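Side-chain contacts in heme oxygenase (Chlamydomonas reinhardtii, PDB 4RAJ), which probably catalyses the oxygen-dependent opening of heme to biliverdin, with release of iron and carbon monoxide: residues P19-L24 / H143-H148; S83-V88 / D196-A201. All blocks are in the same frame, centred on the assembly; numbering follows the deposited sequence.

Interaction 1: residues P19-L24 / H143-H148; sequences PLTKRL and HVYTQH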
loop_
_atom_site.group_PDB
_atom_site.type_symbol
_atom_site.label_atom_id
_atom_site.label_comp_id
_atom_site.label_asym_id
_atom_site.label_seq_id
_atom_site.Cartn_x
_atom_site.Cartn_y
_atom_site.Cartn_z
ATOM N N PRO A 19 1.543 -2.926 22.948
ATOM C CA PRO A 19 0.681 -2.400 21.887
ATOM C C PRO A 19 0.654 -3.317 20.663
ATOM O O PRO A 19 1.662 -3.954 20.334
ATOM C CB PRO A 19 1.319 -1.044 21.544
ATOM C CG PRO A 19 2.339 -0.779 22.629
ATOM C CD PRO A 19 2.759 -2.116 23.126
ATOM N N LEU A 20 -0.497 -3.368 20.001
ATOM C CA LEU A 20 -0.688 -4.208 18.822
ATOM C C LEU A 20 0.351 -3.911 17.738
ATOM O O LEU A 20 0.891 -4.827 17.110
ATOM C CB LEU A 20 -2.104 -4.016 18.268
ATOM C CG LEU A 20 -2.622 -5.046 17.261
ATOM C CD1 LEU A 20 -2.374 -6.466 17.756
ATOM C CD2 LEU A 20 -4.101 -4.826 17.007
ATOM N N THR A 21 0.641 -2.628 17.542
ATOM C CA THR A 21 1.624 -2.215 16.546
ATOM C C THR A 21 2.974 -2.873 16.796
ATOM O O THR A 21 3.644 -3.291 15.863
ATOM C CB THR A 21 1.812 -0.682 16.523
ATOM O OG1 THR A 21 1.925 -0.196 17.865
ATOM C CG2 THR A 21 0.645 -0.012 15.832
ATOM N N LYS A 22 3.363 -2.976 18.062
ATOM C CA LYS A 22 4.659 -3.538 18.395
ATOM C C LYS A 22 4.646 -5.052 18.227
ATOM O O LYS A 22 5.633 -5.644 17.795
ATOM C CB LYS A 22 5.061 -3.152 19.818
ATOM C CG LYS A 22 6.534 -3.362 20.105
ATOM C CD LYS A 22 7.189 -2.084 20.635
ATOM C CE LYS A 22 7.027 -1.946 22.139
ATOM N NZ LYS A 22 7.508 -0.622 22.626
ATOM N N ARG A 23 3.526 -5.683 18.565
ATOM C CA ARG A 23 3.419 -7.121 18.353
ATOM C C ARG A 23 3.487 -7.451 16.866
ATOM O O ARG A 23 4.131 -8.418 16.467
ATOM C CB ARG A 23 2.131 -7.685 18.957
ATOM C CG ARG A 23 2.006 -9.199 18.746
ATOM C CD ARG A 23 1.172 -9.874 19.812
ATOM N NE ARG A 23 -0.215 -10.039 19.397
ATOM C CZ ARG A 23 -0.752 -11.187 18.990
ATOM N NH1 ARG A 23 -0.026 -12.293 18.942
ATOM N NH2 ARG A 23 -2.030 -11.224 18.635
ATOM N N LEU A 24 2.832 -6.641 16.040
ATOM C CA LEU A 24 2.830 -6.894 14.605
ATOM C C LEU A 24 4.204 -6.648 13.998
ATOM O O LEU A 24 4.721 -7.483 13.255
ATOM C CB LEU A 24 1.776 -6.036 13.902
ATOM C CG LEU A 24 0.397 -6.678 13.704
ATOM C CD1 LEU A 24 -0.157 -7.229 15.008
ATOM C CD2 LEU A 24 -0.584 -5.679 13.117
ATOM N N HIS A 143 -4.307 -4.259 6.815
ATOM C CA HIS A 143 -3.675 -3.978 5.537
ATOM C C HIS A 143 -3.394 -2.497 5.326
ATOM O O HIS A 143 -2.428 -2.141 4.643
ATOM C CB HIS A 143 -4.494 -4.524 4.370
ATOM C CG HIS A 143 -4.611 -6.014 4.367
ATOM N ND1 HIS A 143 -4.340 -6.764 3.244
ATOM C CD2 HIS A 143 -5.118 -6.875 5.278
ATOM C CE1 HIS A 143 -4.538 -8.041 3.516
ATOM N NE2 HIS A 143 -5.033 -8.134 4.737
ATOM N N VAL A 144 -4.225 -1.648 5.904
ATOM C CA VAL A 144 -3.920 -0.224 5.951
ATOM C C VAL A 144 -2.623 -0.011 6.720
ATOM O O VAL A 144 -1.747 0.739 6.288
ATOM C CB VAL A 144 -5.048 0.577 6.627
ATOM C CG1 VAL A 144 -4.627 2.045 6.825
ATOM C CG2 VAL A 144 -6.320 0.486 5.807
ATOM N N TYR A 145 -2.498 -0.693 7.859
ATOM C CA TYR A 145 -1.323 -0.533 8.711
ATOM C C TYR A 145 -0.049 -0.852 7.934
ATOM O O TYR A 145 0.939 -0.110 8.000
ATOM C CB TYR A 145 -1.429 -1.419 9.971
ATOM C CG TYR A 145 -0.202 -1.339 10.852
ATOM C CD1 TYR A 145 0.118 -0.162 11.516
ATOM C CD2 TYR A 145 0.631 -2.437 11.034
ATOM C CE1 TYR A 145 1.242 -0.070 12.324
ATOM C CE2 TYR A 145 1.761 -2.356 11.850
ATOM C CZ TYR A 145 2.058 -1.166 12.491
ATOM O OH TYR A 145 3.171 -1.061 13.300
ATOM N N THR A 146 -0.105 -1.929 7.156
ATOM C CA THR A 146 1.023 -2.410 6.374
ATOM C C THR A 146 1.327 -1.575 5.132
ATOM O O THR A 146 2.474 -1.208 4.892
ATOM C CB THR A 146 0.783 -3.851 5.905
ATOM O OG1 THR A 146 0.412 -4.672 7.031
ATOM C CG2 THR A 146 2.034 -4.419 5.241
ATOM N N GLN A 147 0.286 -1.309 4.347
ATOM C CA GLN A 147 0.412 -0.695 3.025
ATOM C C GLN A 147 0.478 0.821 3.093
ATOM O O GLN A 147 1.413 1.438 2.592
ATOM C CB GLN A 147 -0.768 -1.107 2.136
ATOM C CG GLN A 147 -0.972 -2.643 1.996
ATOM C CD GLN A 147 0.053 -3.287 1.093
ATOM O OE1 GLN A 147 1.050 -2.666 0.730
ATOM N NE2 GLN A 147 -0.191 -4.545 0.705
ATOM N N HIS A 148 -0.528 1.431 3.701
ATOM C CA HIS A 148 -0.601 2.887 3.667
ATOM C C HIS A 148 0.478 3.555 4.491
ATOM O O HIS A 148 0.958 4.627 4.141
ATOM C CB HIS A 148 -1.967 3.353 4.141
ATOM C CG HIS A 148 -3.047 3.111 3.147
ATOM N ND1 HIS A 148 -3.745 1.924 3.084
ATOM C CD2 HIS A 148 -3.546 3.901 2.168
ATOM C CE1 HIS A 148 -4.636 1.998 2.110
ATOM N NE2 HIS A 148 -4.534 3.184 1.535
#
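Y145 projects from helix 140-151 to lie against T21 and L24 of helix 20-27, and it supplies about half (79 Å²) of the roughly 151 Å² buried between the two segments. The CA atoms of T21 and Y145 are 8.5 Å apart, and the contact across this separation is made mainly by the tyrosine side chain. Y145 spans it because its CG is anti to the backbone N (chi1 177°), which carries the ring outward from its helix.

T21 meets the outer part of that ring. Its methyl CG2 is 3.6 Å from Y145 CE1, while its CB is 3.5 Å from Y145 OH; the two side chains cross at about a right angle. L24, one helical turn further on, reaches the other flank of the ring, where its CD2 lies 4.0 Å from Y145 CD2. T21 and L24 thus meet carbons CE1 and CD2, diagonally across the ring from each other, both obliquely.

The chi1 of T21, 45°, divides its two branches: CG2 goes to the tyrosine, and OG1 hydrogen-bonds to D196 of helix 184-200. The phenol oxygen finds its polar partner in S25, whose OG is hydrogen-bonded to both Y145 OH and the backbone O of T21. L24 also packs on F195 of helix 184-200 and on H214 of helix 204-227.

The next residues after Y145, T146 and Q147, line the pocket that holds a polyether molecule in this heme-free structure. The contact combines apolar carbons against the ring with a hydrogen bond between the buried hydroxyl and S25, which is consistent with burying a tyrosine here and should limit the freedom of its ring.

Interaction 2: residues S83-V88 / D196-A201; sequences SKFKDV and DEWGAA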
loop_
_atom_site.group_PDB
_atom_site.type_symbol
_atom_site.label_atom_id
_atom_site.label_comp_id
_atom_site.label_asym_id
_atom_site.label_seq_id
_atom_site.Cartn_x
_atom_site.Cartn_y
_atom_site.Cartn_z
ATOM N N SER A 83 -15.629 2.455 10.497
ATOM C CA SER A 83 -16.181 3.795 10.657
ATOM C C SER A 83 -15.473 4.574 11.757
ATOM O O SER A 83 -15.356 5.796 11.673
ATOM C CB SER A 83 -17.677 3.737 10.938
ATOM O OG SER A 83 -18.354 3.208 9.816
ATOM N N LYS A 84 -14.971 3.875 12.768
ATOM C CA LYS A 84 -14.232 4.544 13.829
ATOM C C LYS A 84 -12.978 5.215 13.290
ATOM O O LYS A 84 -12.474 6.158 13.889
ATOM C CB LYS A 84 -13.873 3.560 14.944
ATOM C CG LYS A 84 -15.079 3.098 15.748
ATOM C CD LYS A 84 -14.681 2.108 16.833
ATOM C CE LYS A 84 -15.868 1.725 17.710
ATOM N NZ LYS A 84 -16.373 2.878 18.493
ATOM N N PHE A 85 -12.494 4.734 12.144
ATOM C CA PHE A 85 -11.245 5.204 11.552
ATOM C C PHE A 85 -11.466 6.189 10.402
ATOM O O PHE A 85 -10.508 6.612 9.761
ATOM C CB PHE A 85 -10.416 4.010 11.037
ATOM C CG PHE A 85 -9.784 3.187 12.133
ATOM C CD1 PHE A 85 -10.551 2.327 12.909
ATOM C CD2 PHE A 85 -8.425 3.285 12.390
ATOM C CE1 PHE A 85 -9.974 1.576 13.933
ATOM C CE2 PHE A 85 -7.837 2.537 13.398
ATOM C CZ PHE A 85 -8.614 1.671 14.172
ATOM N N LYS A 86 -12.722 6.533 10.136
ATOM C CA LYS A 86 -13.051 7.397 8.999
ATOM C C LYS A 86 -12.173 8.648 8.903
ATOM O O LYS A 86 -11.654 8.960 7.831
ATOM C CB LYS A 86 -14.525 7.808 9.053
ATOM C CG LYS A 86 -14.934 8.780 7.954
ATOM C CD LYS A 86 -16.379 8.550 7.547
ATOM C CE LYS A 86 -16.848 9.570 6.524
ATOM N NZ LYS A 86 -18.190 9.210 5.984
ATOM N N ASP A 87 -11.980 9.359 10.010
ATOM C CA ASP A 87 -11.193 10.597 9.947
ATOM C C ASP A 87 -9.721 10.359 9.559
ATOM O O ASP A 87 -9.153 11.134 8.787
ATOM C CB ASP A 87 -11.268 11.349 11.274
ATOM C CG ASP A 87 -12.661 11.901 11.557
ATOM O OD1 ASP A 87 -13.468 12.026 10.607
ATOM O OD2 ASP A 87 -12.942 12.214 12.732
ATOM N N VAL A 88 -9.116 9.284 10.064
ATOM C CA VAL A 88 -7.709 9.014 9.767
ATOM C C VAL A 88 -7.551 8.373 8.376
ATOM O O VAL A 88 -6.519 8.524 7.725
ATOM C CB VAL A 88 -7.046 8.112 10.861
ATOM C CG1 VAL A 88 -7.055 8.815 12.223
ATOM C CG2 VAL A 88 -7.724 6.756 10.969
ATOM N N ASP A 196 -3.822 1.129 17.764
ATOM C CA ASP A 196 -3.434 0.508 19.025
ATOM C C ASP A 196 -4.545 0.565 20.071
ATOM O O ASP A 196 -4.768 -0.408 20.797
ATOM C CB ASP A 196 -2.166 1.161 19.568
ATOM C CG ASP A 196 -0.909 0.518 19.023
ATOM O OD1 ASP A 196 -0.994 -0.618 18.500
ATOM O OD2 ASP A 196 0.170 1.132 19.136
ATOM N N GLU A 197 -5.247 1.694 20.144
ATOM C CA GLU A 197 -6.331 1.839 21.116
ATOM C C GLU A 197 -7.525 0.964 20.781
ATOM O O GLU A 197 -8.098 0.310 21.651
ATOM C CB GLU A 197 -6.776 3.297 21.208
ATOM C CG GLU A 197 -6.045 4.065 22.274
ATOM C CD GLU A 197 -6.127 5.557 22.069
ATOM O OE1 GLU A 197 -7.081 6.014 21.401
ATOM O OE2 GLU A 197 -5.227 6.264 22.573
ATOM N N TRP A 198 -7.906 0.969 19.512
ATOM C CA TRP A 198 -9.013 0.147 19.058
ATOM C C TRP A 198 -8.642 -1.346 19.151
ATOM O O TRP A 198 -9.438 -2.179 19.614
ATOM C CB TRP A 198 -9.398 0.542 17.629
ATOM C CG TRP A 198 -10.293 -0.444 16.963
ATOM C CD1 TRP A 198 -11.656 -0.495 17.032
ATOM C CD2 TRP A 198 -9.890 -1.529 16.122
ATOM N NE1 TRP A 198 -12.128 -1.549 16.288
ATOM C CE2 TRP A 198 -11.063 -2.200 15.715
ATOM C CE3 TRP A 198 -8.650 -1.996 15.666
ATOM C CZ2 TRP A 198 -11.034 -3.324 14.882
ATOM C CZ3 TRP A 198 -8.621 -3.114 14.837
ATOM C CH2 TRP A 198 -9.808 -3.757 14.450
ATOM N N GLY A 199 -7.422 -1.672 18.733
ATOM C CA GLY A 199 -6.967 -3.053 18.698
ATOM C C GLY A 199 -6.969 -3.695 20.079
ATOM O O GLY A 199 -7.345 -4.850 20.233
ATOM N N ALA A 200 -6.558 -2.933 21.086
ATOM C CA ALA A 200 -6.515 -3.439 22.454
ATOM C C ALA A 200 -7.908 -3.759 23.009
ATOM O O ALA A 200 -8.034 -4.538 23.951
ATOM C CB ALA A 200 -5.810 -2.442 23.352
ATOM N N ALA A 201 -8.945 -3.164 22.427
ATOM C CA ALA A 201 -10.319 -3.411 22.865
ATOM C C ALA A 201 -10.958 -4.617 22.168
ATOM O O ALA A 201 -12.112 -4.960 22.442
ATOM C CB ALA A 201 -11.165 -2.181 22.635
#
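The two backbones come closest at K84 and W198, whose CA atoms are 8.6 Å apart, where the chain passes from helix 80-84 to helix 86-89 beside the C-terminal turns of helix 184-200. F85, the next residue after K84, makes the larger part of the contact from this side, with 51 Å² buried against 21 Å² for K84. Its ring meets W198 as a T-shaped (edge-to-face) pair: the planes stand at 86°, and the centroid of the phenylalanine ring is 5.2 Å from that of the five-membered ring of the indole. F85 CE1 leads the approach, 3.7 Å from W198 CG, and sits over one indole face, displaced toward the rim. The neighbouring F85 CZ also reaches the base of the tryptophan, at 3.7 Å from W198 CB.

In this all-helical heme oxygenase fold, the pair fastens the short helices 80-84 and 86-89 to the end of the long helix 184-200. W198 CG is anti to its backbone N (chi1 166°), which extends the indole away from its own helix and across the path of F85. The indole NE1 is hydrogen-bonded to D81 OD1, an additional tie to helix 80-84 that probably helps to set the orientation of the indole. L141 of helix 140-151 touches both aromatic side chains. K84 completes the contact at the more exposed margin, its aliphatic chain crossing the indole with CD 4.0 Å from W198 CD1.

Overall arrangement
From the N terminus the four segments come in the order 19-24, 83-88, 143-148, 196-201, so the contacts cross. Interaction 1 closes a loop of 118 residues, mostly helical, between helix 20-27 and helix 140-151; interaction 2 starts within that loop, ends beyond it and closes one of 107 residues, bringing helices 80-84 and 86-89 to helix 184-200. Their centres lie about 12 Å apart on the same side of the chain's centre. They also touch: L20 CD2 packs 3.8 Å from G199 CA. Helix 184-200 thereby links the N-terminal helix to the short helices, with interaction 1 the deeper of the two, its centre about 12 Å from the centre of the chain against about 19 Å.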